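Metal-dependent phosphohydrolase, HDOD domain-containing (Geobacter sulfurreducens, PDB 3HC1) is of unknown function but binds two iron ions in a helical HDOD domain, which suggests kinship with metal-dependent phosphohydrolases. Local coordinates at residues R77-I82 with V86-L91; C101-L106 with A148-D153; K131-R136 with K282-E287; T172-E177 with G182-R187; E249-V254 with R258-N263. All blocks are in the same frame, centred on the assembly; numbering follows the deposited sequence.

Overall arrangement
From the N terminus, contact 1 closes a very short loop: 77-82 runs into the start of helix 82-108. The far part of that helix, 101-106, meets the end of helix 142-150 in contact 2. Contact 3 begins inside this span, so the two cross; it ties helix 116-136 to the C-terminal helix 281-302 and closes a long loop in which contacts 4 and 5 are nested. Contact 4 joins helices 164-177 and 181-189, and contact 5 the loop before helix 257-263 to that helix. Contacts 2 and 5 share the two irons and a water, through D153 and E249, while contacts 3 and 5 pack together through V285 and L261.

Contact 1 (R77-I82 with V86-L91); sequences RPISSI and VIYLGL
I82 and V86 sit one helical turn apart, their CA atoms 6.2 Å from each other, and V86 N donates to I82 O over 2.9 Å with an N-H...O angle of 169°. This bond belongs to the first turns of helix 82-108, one of the helices of the all-alpha HDOD domain, and S81 stands just ahead of it as N-cap, its OG bound to D84 N. Before the cap the chain is irregular and runs along the side of the helix, and here the two backbones lie farther apart: the CA atoms of I79 and Y88 are 8.0 Å from each other.

Side chains fill that wider space. CG1 of I79 lies anti to its own carbonyl carbon (chi1 -58°), which turns CD1 in toward the helix, where it rests 3.7 Å from Y88 CB and close to the root of the ring. N69 OD1 accepts a hydrogen bond from I79 N, and I79 also touches A68 of helix 58-69. R77 comes to the tyrosine from another direction. Its NE approaches the ring edge in the plane of the ring, 3.9 Å from Y88 CD2, and the guanidinium stands almost perpendicular to the ring, the planes being 88° apart, so this is an exposed edge contact and not a stack. At the helix start, I82 leans on L54 and V64, while buried V86 packs on I47 and A51, which seats this end against helices 47-54 and 58-69. V86 CG2 also touches the acceptor of the turn, 3.4 Å from I82 O.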
# COMPACT_ATOMS: atom_id res chain seq x y z
N ARG A 77 -7.89 22.48 -11.91
CA ARG A 77 -6.97 22.88 -13.00
C ARG A 77 -6.78 21.71 -13.98
O ARG A 77 -6.37 20.62 -13.57
CB ARG A 77 -5.60 23.40 -12.52
CG ARG A 77 -5.34 23.31 -11.04
CD ARG A 77 -5.31 24.64 -10.34
NE ARG A 77 -3.99 24.86 -9.79
CZ ARG A 77 -3.67 25.78 -8.89
NH1 ARG A 77 -4.58 26.66 -8.42
NH2 ARG A 77 -2.41 25.83 -8.48
N PRO A 78 -7.05 21.96 -15.28
CA PRO A 78 -6.98 20.93 -16.33
C PRO A 78 -5.57 20.49 -16.73
O PRO A 78 -4.81 21.26 -17.32
CB PRO A 78 -7.71 21.56 -17.52
CG PRO A 78 -7.85 23.01 -17.23
CD PRO A 78 -7.60 23.24 -15.78
N ILE A 79 -5.26 19.23 -16.44
CA ILE A 79 -4.00 18.61 -16.83
C ILE A 79 -4.25 17.75 -18.05
O ILE A 79 -4.99 16.79 -17.99
CB ILE A 79 -3.46 17.72 -15.70
CG1 ILE A 79 -3.27 18.54 -14.43
CG2 ILE A 79 -2.17 17.04 -16.12
CD1 ILE A 79 -2.39 19.75 -14.59
N SER A 80 -3.64 18.13 -19.17
CA SER A 80 -3.88 17.51 -20.47
C SER A 80 -2.62 16.94 -21.09
O SER A 80 -2.67 15.90 -21.75
CB SER A 80 -4.52 18.53 -21.41
OG SER A 80 -4.45 19.84 -20.88
N SER A 81 -1.50 17.61 -20.88
CA SER A 81 -0.20 17.07 -21.23
C SER A 81 0.58 16.68 -19.97
O SER A 81 0.26 17.08 -18.85
CB SER A 81 0.62 18.10 -22.01
OG SER A 81 0.84 19.27 -21.23
N ILE A 82 1.63 15.89 -20.20
CA ILE A 82 2.65 15.62 -19.21
C ILE A 82 3.41 16.89 -18.76
O ILE A 82 3.81 17.02 -17.59
CB ILE A 82 3.61 14.55 -19.76
CG1 ILE A 82 4.39 13.92 -18.62
CG2 ILE A 82 4.49 15.11 -20.91
CD1 ILE A 82 3.46 13.09 -17.68
N VAL A 86 3.92 18.01 -14.89
CA VAL A 86 5.20 18.44 -14.29
C VAL A 86 5.09 19.80 -13.56
O VAL A 86 5.51 19.95 -12.39
CB VAL A 86 6.29 18.48 -15.36
CG1 VAL A 86 7.52 19.33 -14.90
CG2 VAL A 86 6.67 17.04 -15.74
N ILE A 87 4.50 20.77 -14.26
CA ILE A 87 4.39 22.13 -13.78
C ILE A 87 3.48 22.15 -12.58
O ILE A 87 3.80 22.81 -11.60
CB ILE A 87 3.83 23.10 -14.87
CG1 ILE A 87 4.82 23.24 -16.03
CG2 ILE A 87 3.56 24.48 -14.30
CD1 ILE A 87 4.20 23.94 -17.24
N TYR A 88 2.38 21.41 -12.65
CA TYR A 88 1.33 21.51 -11.64
C TYR A 88 1.49 20.58 -10.46
O TYR A 88 1.18 20.98 -9.35
CB TYR A 88 -0.07 21.42 -12.29
CG TYR A 88 -0.45 22.75 -12.96
CD1 TYR A 88 0.21 23.18 -14.13
CD2 TYR A 88 -1.39 23.63 -12.38
CE1 TYR A 88 -0.10 24.39 -14.72
CE2 TYR A 88 -1.71 24.85 -12.98
CZ TYR A 88 -1.07 25.23 -14.15
OH TYR A 88 -1.33 26.45 -14.77
N LEU A 89 2.00 19.37 -10.66
CA LEU A 89 2.15 18.42 -9.54
C LEU A 89 3.40 18.69 -8.71
O LEU A 89 3.39 18.51 -7.50
CB LEU A 89 2.19 16.98 -10.04
CG LEU A 89 0.88 16.19 -10.22
CD1 LEU A 89 -0.17 16.92 -11.03
CD2 LEU A 89 1.19 14.82 -10.87
N GLY A 90 4.49 19.09 -9.36
CA GLY A 90 5.80 19.14 -8.71
C GLY A 90 6.39 17.74 -8.51
O GLY A 90 5.76 16.71 -8.79
N LEU A 91 7.62 17.72 -8.00
CA LEU A 91 8.48 16.53 -8.01
C LEU A 91 7.86 15.37 -7.22
O LEU A 91 7.78 14.26 -7.73
CB LEU A 91 9.87 16.88 -7.45
CG LEU A 91 10.94 15.81 -7.19
CD1 LEU A 91 11.37 15.12 -8.49
CD2 LEU A 91 12.12 16.41 -6.45

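Contact 2 (C101-L106 with A148-D153); sequences CAIVDL and AGLLHD. With FE (Fe (III) ion), chain C; FE (Fe (III) ion), chain B.
G149 O is gripped twice by H152: the backbone N reaches it at 3.2 Å, and ring atom ND1 of H152 donates to G149 O over only 2.6 Å with an N-H...O angle of 157°. The acceptor lies in the plane of the imidazole, so the bond fixes the rotation of the ring. With chi1 at 84°, CG of H152 is wedged between its own N and carbonyl carbon, a crowded position that folds the ring back toward the end of helix 142-150. The opposite nitrogen, H152 NE2, is thereby aimed at the iron of chain C, 2.3 Å away.

D153 bridges the metals, its OD2 2.1 Å from the iron of chain C and its OD1 2.2 Å from that of chain B; a water links the same two ions. CB of D153 also covers one face of the H152 ring.

On the other side of this turn the contact with helix 82-108 is wholly apolar and buried. I103 offers both branches: CG2 slides alongside L150 CD2 at 3.6 Å, and CD1 meets L151 CD2 at 3.9 Å. L150 also packs on S123 and A127 of helix 116-136, so the ligand-bearing turn is backed by two helices. E249 and the bridging water complete the site of the chain C iron, where adjacent H152 and D153 join H122 and D238 as the HD motif of HD-domain phosphohydrolases.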
# COMPACT_ATOMS: atom_id res chain seq x y z
N CYS A 101 1.10 4.58 -11.53
CA CYS A 101 0.72 4.19 -12.87
C CYS A 101 1.55 3.07 -13.40
O CYS A 101 1.08 2.37 -14.26
CB CYS A 101 0.77 5.37 -13.84
SG CYS A 101 -0.48 6.57 -13.38
N ALA A 102 2.74 2.88 -12.85
CA ALA A 102 3.61 1.76 -13.24
C ALA A 102 3.31 0.53 -12.40
O ALA A 102 3.30 -0.56 -12.92
CB ALA A 102 5.12 2.13 -13.10
N ILE A 103 3.06 0.70 -11.10
CA ILE A 103 2.85 -0.45 -10.23
C ILE A 103 1.49 -1.16 -10.58
O ILE A 103 1.30 -2.32 -10.25
CB ILE A 103 2.96 -0.05 -8.77
CG1 ILE A 103 3.25 -1.27 -7.87
CG2 ILE A 103 1.74 0.70 -8.28
CD1 ILE A 103 4.69 -1.68 -7.89
N VAL A 104 0.57 -0.45 -11.23
CA VAL A 104 -0.74 -1.04 -11.52
C VAL A 104 -0.60 -2.31 -12.40
O VAL A 104 -1.39 -3.23 -12.26
CB VAL A 104 -1.75 -0.04 -12.05
CG1 VAL A 104 -1.34 0.48 -13.45
CG2 VAL A 104 -3.17 -0.69 -12.06
N ASP A 105 0.42 -2.39 -13.24
CA ASP A 105 0.64 -3.61 -14.04
C ASP A 105 0.88 -4.85 -13.19
O ASP A 105 0.45 -5.93 -13.55
CB ASP A 105 1.82 -3.44 -15.02
CG ASP A 105 1.52 -2.44 -16.10
OD1 ASP A 105 0.35 -2.34 -16.51
OD2 ASP A 105 2.45 -1.72 -16.51
N LEU A 106 1.53 -4.70 -12.06
CA LEU A 106 1.66 -5.79 -11.10
C LEU A 106 0.31 -6.35 -10.63
O LEU A 106 0.17 -7.55 -10.48
CB LEU A 106 2.47 -5.35 -9.89
CG LEU A 106 2.58 -6.43 -8.78
CD1 LEU A 106 3.51 -7.60 -9.23
CD2 LEU A 106 3.11 -5.79 -7.52
N ALA A 148 4.92 2.72 0.74
CA ALA A 148 4.84 1.59 1.69
C ALA A 148 3.41 1.02 1.73
O ALA A 148 3.22 -0.20 1.73
CB ALA A 148 5.33 1.95 3.08
N GLY A 149 2.43 1.93 1.71
CA GLY A 149 1.00 1.56 1.75
C GLY A 149 0.53 0.80 0.54
O GLY A 149 -0.11 -0.26 0.63
N LEU A 150 0.87 1.33 -0.64
CA LEU A 150 0.46 0.69 -1.89
C LEU A 150 1.09 -0.70 -2.03
O LEU A 150 0.51 -1.56 -2.71
CB LEU A 150 0.84 1.57 -3.08
CG LEU A 150 0.21 1.26 -4.44
CD1 LEU A 150 -1.28 1.04 -4.39
CD2 LEU A 150 0.52 2.43 -5.40
N LEU A 151 2.26 -0.94 -1.40
CA LEU A 151 2.94 -2.21 -1.52
C LEU A 151 2.65 -3.17 -0.37
O LEU A 151 3.18 -4.29 -0.35
CB LEU A 151 4.47 -2.02 -1.58
CG LEU A 151 4.95 -1.26 -2.84
CD1 LEU A 151 6.42 -0.92 -2.69
CD2 LEU A 151 4.69 -2.19 -4.04
N HIS A 152 1.88 -2.73 0.63
CA HIS A 152 1.75 -3.50 1.89
C HIS A 152 1.29 -4.98 1.74
O HIS A 152 1.78 -5.88 2.42
CB HIS A 152 0.95 -2.76 2.96
CG HIS A 152 -0.55 -2.92 2.83
ND1 HIS A 152 -1.27 -2.27 1.85
CD2 HIS A 152 -1.45 -3.64 3.55
CE1 HIS A 152 -2.54 -2.62 1.93
NE2 HIS A 152 -2.68 -3.43 2.97
N ASP A 153 0.32 -5.18 0.85
CA ASP A 153 -0.23 -6.46 0.53
C ASP A 153 0.31 -7.09 -0.75
O ASP A 153 -0.34 -7.97 -1.34
CB ASP A 153 -1.76 -6.32 0.46
CG ASP A 153 -2.41 -6.45 1.84
OD1 ASP A 153 -1.71 -6.92 2.76
OD2 ASP A 153 -3.58 -6.04 1.99
FE FE C . -4.25 -4.99 3.71
FE FE B . -2.31 -7.45 4.78
O HOH W 1 -3.12 -5.79 5.14

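Contact 3 (K131-R136 with K282-E287); sequences KLIAER and KLIVAE
R136, the last residue of helix 116-136, begins at CB against I284, whose CD1 lies 3.9 Å from R136 CB. CG then turns sharply (chi2 -64°) and swings the rest of the chain along helix 281-302, from I284 to E287, three residues on. CD passes 3.7 Å from E287 OE1. NE donates to that same OE1 of E287 at 2.9 Å, and at the tip NH2 of R136 reaches OE2 of E287 at 2.8 Å in a nearly straight bond (165°). The grip is therefore side-on, one nitrogen to each carboxylate oxygen, and both oxygens use their syn lone pairs. Guanidinium and carboxylate are almost coplanar, 18° apart, and meet edge to edge. E287 stretches to this position with an extended chain.

Beside this, I133 CG1 lies 4.2 Å from I284 CG2. I133 also packs on M233 and F236 of helix 229-243, and V285 touches F236, so the C-terminal helix, running roughly antiparallel to helix 116-136, packs with helices 116-136 and 229-243. The N-terminal part of helix 116-136 carries the iron ligand H122.

Two bonds in one plane hold both charged groups against rotation, and R136 and E287 are likely to neutralise each other's charge where the two helices otherwise meet through apolar side chains.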
# COMPACT_ATOMS: atom_id res chain seq x y z
N LYS A 131 -1.13 8.09 3.53
CA LYS A 131 -0.53 9.36 3.20
C LYS A 131 -1.24 10.48 3.92
O LYS A 131 -0.56 11.35 4.47
CB LYS A 131 -0.45 9.65 1.73
CG LYS A 131 0.53 10.80 1.42
CD LYS A 131 0.53 11.18 -0.03
CE LYS A 131 1.47 12.38 -0.28
NZ LYS A 131 1.32 12.94 -1.66
N LEU A 132 -2.59 10.47 3.93
CA LEU A 132 -3.37 11.51 4.63
C LEU A 132 -2.91 11.62 6.08
O LEU A 132 -2.70 12.76 6.59
CB LEU A 132 -4.88 11.25 4.58
CG LEU A 132 -5.59 11.41 3.23
CD1 LEU A 132 -6.96 10.73 3.28
CD2 LEU A 132 -5.70 12.90 2.83
N ILE A 133 -2.73 10.46 6.74
CA ILE A 133 -2.24 10.44 8.09
C ILE A 133 -0.83 11.06 8.23
O ILE A 133 -0.56 11.83 9.20
CB ILE A 133 -2.35 9.04 8.72
CG1 ILE A 133 -3.84 8.64 8.80
CG2 ILE A 133 -1.68 9.03 10.12
CD1 ILE A 133 -4.10 7.17 8.85
N ALA A 134 0.06 10.74 7.28
CA ALA A 134 1.39 11.28 7.24
C ALA A 134 1.31 12.81 7.26
O ALA A 134 1.97 13.48 8.04
CB ALA A 134 2.05 10.88 6.00
N GLU A 135 0.48 13.33 6.39
CA GLU A 135 0.26 14.77 6.28
C GLU A 135 -0.29 15.38 7.57
O GLU A 135 0.25 16.37 8.06
CB GLU A 135 -0.63 15.07 5.06
CG GLU A 135 0.09 14.69 3.74
CD GLU A 135 -0.81 14.71 2.50
OE1 GLU A 135 -2.04 14.58 2.61
OE2 GLU A 135 -0.24 14.86 1.40
N ARG A 136 -1.32 14.76 8.16
CA ARG A 136 -1.94 15.32 9.36
C ARG A 136 -1.08 15.24 10.61
O ARG A 136 -1.31 15.98 11.58
CB ARG A 136 -3.29 14.64 9.69
CG ARG A 136 -4.34 14.81 8.64
CD ARG A 136 -4.78 16.25 8.41
NE ARG A 136 -5.71 16.26 7.29
CZ ARG A 136 -5.37 16.32 6.00
NH1 ARG A 136 -4.11 16.46 5.61
NH2 ARG A 136 -6.33 16.25 5.08
N LYS A 282 -8.56 11.83 17.34
CA LYS A 282 -10.04 11.92 17.28
C LYS A 282 -10.51 12.68 16.04
O LYS A 282 -11.39 12.23 15.31
CB LYS A 282 -10.62 12.58 18.53
CG LYS A 282 -10.46 11.75 19.82
CD LYS A 282 -11.18 12.41 21.01
CE LYS A 282 -10.43 13.67 21.53
NZ LYS A 282 -11.30 14.78 22.12
N LEU A 283 -9.92 13.84 15.78
CA LEU A 283 -10.30 14.65 14.61
C LEU A 283 -9.86 14.01 13.29
O LEU A 283 -10.55 14.11 12.29
CB LEU A 283 -9.74 16.06 14.72
CG LEU A 283 -10.26 16.80 15.96
CD1 LEU A 283 -9.54 18.17 16.13
CD2 LEU A 283 -11.80 16.97 15.94
N ILE A 284 -8.71 13.34 13.30
CA ILE A 284 -8.25 12.61 12.11
C ILE A 284 -9.21 11.46 11.76
O ILE A 284 -9.59 11.31 10.62
CB ILE A 284 -6.81 12.04 12.22
CG1 ILE A 284 -5.78 13.16 12.50
CG2 ILE A 284 -6.41 11.24 10.91
CD1 ILE A 284 -4.41 12.65 12.88
N VAL A 285 -9.58 10.63 12.74
CA VAL A 285 -10.53 9.57 12.48
C VAL A 285 -11.85 10.16 11.96
O VAL A 285 -12.41 9.68 10.98
CB VAL A 285 -10.80 8.70 13.71
CG1 VAL A 285 -12.00 7.71 13.41
CG2 VAL A 285 -9.58 7.93 14.07
N ALA A 286 -12.31 11.25 12.60
CA ALA A 286 -13.53 11.91 12.17
C ALA A 286 -13.47 12.38 10.74
O ALA A 286 -14.46 12.17 9.96
CB ALA A 286 -13.91 13.05 13.10
N GLU A 287 -12.33 12.98 10.37
CA GLU A 287 -12.11 13.43 8.99
C GLU A 287 -12.15 12.29 7.98
O GLU A 287 -12.76 12.40 6.89
CB GLU A 287 -10.77 14.18 8.86
CG GLU A 287 -10.53 14.70 7.47
CD GLU A 287 -9.15 15.28 7.25
OE1 GLU A 287 -8.37 15.43 8.23
OE2 GLU A 287 -8.87 15.62 6.10

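Contact 4 (T172-E177 with G182-R187); sequences TLVDEE and GQAEER
L173 lays its CD2 over A184, 3.8 Å from A184 CB and just as close to its CA, CG being held anti to the backbone N (chi1 177°), which carries CD2 across to the alanine. CD1 is turned away from A184, and the guanidinium of R187 comes back to meet it, NH1 3.7 Å from CD1 of L173. From the neighbouring position V174 puts CG2 3.6 Å from A184 CB, and the small alanine thus sits between the two larger side chains. The helices, 164-177 and 181-189, follow one another in the all-helical HDOD domain through a short link, and cross with their segment axes 9.3 Å apart. I179 of that link covers L173, A184 and R187 together. With only the methyl of an alanine at L173, a gap is likely to open over A184, and R187 NH1 would lose one apolar neighbour. Farther out, E177 comes from the opposite direction to R187. R187 NH1 donates to E177 OE2 at 2.6 Å, meeting it from above the carboxylate plane, 37° out of it, while OE2 lies in the guanidinium plane, at its edge; a weak second bond runs from NH2 to the same oxygen. On the far face of helix 181-189, E185 OE1 holds ND1 of H193, an iron ligand.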
# COMPACT_ATOMS: atom_id res chain seq x y z
N THR A 172 -11.75 -20.04 0.83
CA THR A 172 -12.91 -20.84 1.20
C THR A 172 -12.87 -21.11 2.71
O THR A 172 -13.90 -21.08 3.36
CB THR A 172 -13.07 -22.14 0.31
OG1 THR A 172 -12.08 -23.10 0.67
CG2 THR A 172 -12.94 -21.81 -1.21
N LEU A 173 -11.68 -21.30 3.28
CA LEU A 173 -11.53 -21.32 4.75
C LEU A 173 -11.94 -20.01 5.42
O LEU A 173 -12.55 -20.01 6.49
CB LEU A 173 -10.10 -21.65 5.13
CG LEU A 173 -9.76 -21.64 6.62
CD1 LEU A 173 -10.69 -22.58 7.40
CD2 LEU A 173 -8.32 -21.99 6.85
N VAL A 174 -11.62 -18.88 4.77
CA VAL A 174 -12.05 -17.57 5.28
C VAL A 174 -13.59 -17.47 5.20
O VAL A 174 -14.26 -17.21 6.20
CB VAL A 174 -11.37 -16.40 4.51
CG1 VAL A 174 -12.07 -15.05 4.82
CG2 VAL A 174 -9.85 -16.34 4.84
N ASP A 175 -14.12 -17.70 4.00
CA ASP A 175 -15.56 -17.54 3.69
C ASP A 175 -16.48 -18.48 4.51
O ASP A 175 -17.66 -18.18 4.69
CB ASP A 175 -15.84 -17.74 2.18
CG ASP A 175 -15.34 -16.56 1.29
OD1 ASP A 175 -14.44 -15.78 1.71
OD2 ASP A 175 -15.84 -16.44 0.13
N GLU A 176 -15.91 -19.59 4.99
CA GLU A 176 -16.68 -20.61 5.70
C GLU A 176 -16.51 -20.54 7.23
O GLU A 176 -17.48 -20.78 7.95
CB GLU A 176 -16.31 -22.01 5.17
N GLU A 177 -15.33 -20.20 7.72
CA GLU A 177 -15.08 -20.14 9.16
C GLU A 177 -14.88 -18.69 9.72
O GLU A 177 -14.55 -18.48 10.90
CB GLU A 177 -13.87 -21.01 9.44
CG GLU A 177 -13.29 -20.94 10.83
CD GLU A 177 -12.28 -22.04 11.05
OE1 GLU A 177 -12.40 -23.12 10.42
OE2 GLU A 177 -11.35 -21.81 11.84
N GLY A 182 -4.99 -13.59 6.97
CA GLY A 182 -3.73 -13.86 7.62
C GLY A 182 -3.80 -15.12 8.49
O GLY A 182 -2.83 -15.89 8.53
N GLN A 183 -4.91 -15.30 9.21
CA GLN A 183 -5.13 -16.50 10.01
C GLN A 183 -5.27 -17.74 9.13
O GLN A 183 -4.58 -18.74 9.33
CB GLN A 183 -6.39 -16.30 10.87
CG GLN A 183 -6.25 -15.24 11.98
CD GLN A 183 -7.56 -15.02 12.73
OE1 GLN A 183 -8.59 -14.70 12.14
NE2 GLN A 183 -7.52 -15.23 14.04
N ALA A 184 -6.11 -17.68 8.11
CA ALA A 184 -6.26 -18.77 7.17
C ALA A 184 -4.91 -19.15 6.55
O ALA A 184 -4.55 -20.33 6.49
CB ALA A 184 -7.22 -18.40 6.11
N GLU A 185 -4.13 -18.14 6.12
CA GLU A 185 -2.81 -18.40 5.55
C GLU A 185 -1.91 -19.13 6.55
O GLU A 185 -1.21 -20.10 6.23
CB GLU A 185 -2.19 -17.07 5.08
CG GLU A 185 -2.86 -16.55 3.84
CD GLU A 185 -2.58 -15.10 3.55
OE1 GLU A 185 -1.73 -14.45 4.23
OE2 GLU A 185 -3.30 -14.59 2.69
N GLU A 186 -1.91 -18.65 7.78
CA GLU A 186 -1.09 -19.23 8.81
C GLU A 186 -1.41 -20.73 9.01
O GLU A 186 -0.50 -21.57 9.14
CB GLU A 186 -1.32 -18.47 10.12
CG GLU A 186 -0.55 -18.98 11.32
CD GLU A 186 0.94 -19.01 11.09
OE1 GLU A 186 1.43 -18.22 10.24
OE2 GLU A 186 1.62 -19.81 11.78
N ARG A 187 -2.70 -21.05 9.00
CA ARG A 187 -3.16 -22.41 9.21
C ARG A 187 -2.83 -23.30 8.02
O ARG A 187 -2.32 -24.40 8.21
CB ARG A 187 -4.67 -22.42 9.43
CG ARG A 187 -5.20 -23.79 9.87
CD ARG A 187 -6.67 -23.75 10.16
NE ARG A 187 -6.99 -22.80 11.22
CZ ARG A 187 -8.21 -22.38 11.51
NH1 ARG A 187 -9.25 -22.84 10.82
NH2 ARG A 187 -8.40 -21.50 12.49

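Contact 5 (E249-V254 with R258-N263); sequences EGHKPV and RTLLEN. With FE (Fe (III) ion), chain C; FE (Fe (III) ion), chain B.
L260 CD1 is the meeting point of the two segments: H251 CE1 approaches it at 4.0 Å, and V254 CG1 lies 4.0 Å from L260 CD1 in one of its two conformers, a less certain contact. In this HD-type domain 249-254 is part of the loop between helices 229-243 and 257-263, and E249 is a ligand of both irons. L260 reaches out with CG anti to its backbone N (chi1 -177°), its end coming up against the imidazole from the opposite direction.

Both nitrogens of that ring are engaged. H251 ND1 donates to K252 O at 2.6 Å, almost straight at 171° and on a lone pair of the carbonyl, and NE2 is hydrogen-bonded to OE2 of E239 on helix 229-243. The ring can hardly turn without breaking one of them. Were H251 an alanine, L260 CD1 would probably have one neighbour fewer, and K252 O and E239 OE2 would lose their bonds to the ring. L243 of the same helix backs H251 and V254.

At the loop's other end E249 bridges the metals, OE1 lying 2.2 Å from the iron of chain C and OE2 2.2 Å from that of chain B, while its backbone bonds to F181. G250 follows with positive phi and turns the chain from the irons toward H251. Helix 257-263 is seated by L261, which packs on Y240 and V285. On its surface R258 NH1 reaches E262 OE2 over 3.1 Å, coming in from above the carboxylate plane, 42° out of it.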
# COMPACT_ATOMS: atom_id res chain seq x y z
N GLU A 249 -9.58 -8.57 3.72
CA GLU A 249 -8.82 -9.54 4.48
C GLU A 249 -9.56 -10.00 5.72
O GLU A 249 -9.14 -10.95 6.34
CB GLU A 249 -7.44 -8.97 4.85
CG GLU A 249 -6.55 -8.75 3.63
CD GLU A 249 -5.47 -7.78 3.93
OE1 GLU A 249 -5.78 -6.59 4.02
OE2 GLU A 249 -4.33 -8.21 4.15
N GLY A 250 -10.64 -9.32 6.10
CA GLY A 250 -11.48 -9.74 7.23
C GLY A 250 -10.99 -9.20 8.56
O GLY A 250 -9.91 -8.64 8.67
N HIS A 251 -11.83 -9.35 9.59
CA HIS A 251 -11.53 -8.72 10.90
C HIS A 251 -12.42 -9.35 11.91
O HIS A 251 -13.56 -9.66 11.63
CB HIS A 251 -11.82 -7.21 10.85
CG HIS A 251 -11.20 -6.42 11.96
ND1 HIS A 251 -11.67 -6.47 13.26
CD2 HIS A 251 -10.20 -5.51 11.96
CE1 HIS A 251 -10.94 -5.68 14.02
NE2 HIS A 251 -10.03 -5.09 13.26
N LYS A 252 -11.88 -9.55 13.11
CA LYS A 252 -12.70 -10.01 14.21
C LYS A 252 -13.76 -9.00 14.57
O LYS A 252 -13.61 -7.80 14.28
CB LYS A 252 -11.85 -10.37 15.44
CG LYS A 252 -11.23 -9.20 16.20
CD LYS A 252 -10.11 -9.68 17.12
CE LYS A 252 -9.71 -8.63 18.16
NZ LYS A 252 -9.70 -7.24 17.60
N PRO A 253 -14.85 -9.46 15.19
CA PRO A 253 -15.92 -8.57 15.60
C PRO A 253 -15.42 -7.45 16.51
O PRO A 253 -14.55 -7.68 17.36
CB PRO A 253 -16.88 -9.50 16.37
CG PRO A 253 -16.67 -10.83 15.73
CD PRO A 253 -15.19 -10.88 15.46
N VAL A 254 -15.97 -6.26 16.31
CA VAL A 254 -15.60 -5.08 17.08
C VAL A 254 -16.87 -4.47 17.68
O VAL A 254 -17.87 -4.28 16.96
CB VAL A 254 -14.85 -4.05 16.17
CG1 VAL A 254 -13.94 -4.78 15.16
CG2 VAL A 254 -15.83 -3.16 15.40
N ARG A 258 -15.29 3.20 15.73
CA ARG A 258 -14.73 4.51 15.97
C ARG A 258 -13.79 4.43 17.17
O ARG A 258 -12.66 4.91 17.12
CB ARG A 258 -15.83 5.56 16.22
CG ARG A 258 -15.31 6.98 16.27
CD ARG A 258 -16.31 8.01 16.71
NE ARG A 258 -17.25 7.55 17.75
CZ ARG A 258 -17.01 7.52 19.05
NH1 ARG A 258 -15.85 7.97 19.55
NH2 ARG A 258 -17.93 7.05 19.88
N THR A 259 -14.26 3.83 18.26
CA THR A 259 -13.45 3.68 19.46
C THR A 259 -12.17 2.90 19.20
O THR A 259 -11.10 3.31 19.63
CB THR A 259 -14.26 3.04 20.59
OG1 THR A 259 -15.21 4.00 21.04
CG2 THR A 259 -13.38 2.64 21.76
N LEU A 260 -12.27 1.77 18.50
CA LEU A 260 -11.08 1.03 18.09
C LEU A 260 -10.08 1.95 17.36
O LEU A 260 -8.90 2.05 17.73
CB LEU A 260 -11.45 -0.14 17.21
CG LEU A 260 -10.36 -1.08 16.72
CD1 LEU A 260 -10.98 -2.48 16.43
CD2 LEU A 260 -9.61 -0.49 15.48
N LEU A 261 -10.56 2.65 16.35
CA LEU A 261 -9.68 3.47 15.54
C LEU A 261 -9.06 4.59 16.38
O LEU A 261 -7.86 4.90 16.27
CB LEU A 261 -10.44 4.04 14.35
CG LEU A 261 -11.01 3.06 13.33
CD1 LEU A 261 -11.92 3.84 12.38
CD2 LEU A 261 -9.93 2.31 12.59
N GLU A 262 -9.87 5.20 17.24
CA GLU A 262 -9.37 6.28 18.10
C GLU A 262 -8.29 5.83 19.07
O GLU A 262 -7.40 6.62 19.36
CB GLU A 262 -10.50 6.94 18.87
CG GLU A 262 -11.27 7.96 18.02
CD GLU A 262 -12.48 8.57 18.75
OE1 GLU A 262 -12.57 8.48 19.99
OE2 GLU A 262 -13.36 9.15 18.05
N ASN A 263 -8.43 4.61 19.61
CA ASN A 263 -7.50 4.03 20.59
C ASN A 263 -6.40 3.14 19.97
O ASN A 263 -5.61 2.52 20.69
CB ASN A 263 -8.28 3.16 21.61
CG ASN A 263 -9.33 3.92 22.37
OD1 ASN A 263 -9.29 5.13 22.42
ND2 ASN A 263 -10.29 3.22 22.92
FE FE C . -4.25 -4.99 3.71
FE FE B . -2.31 -7.45 4.78
O HOH W 1 -3.12 -5.79 5.14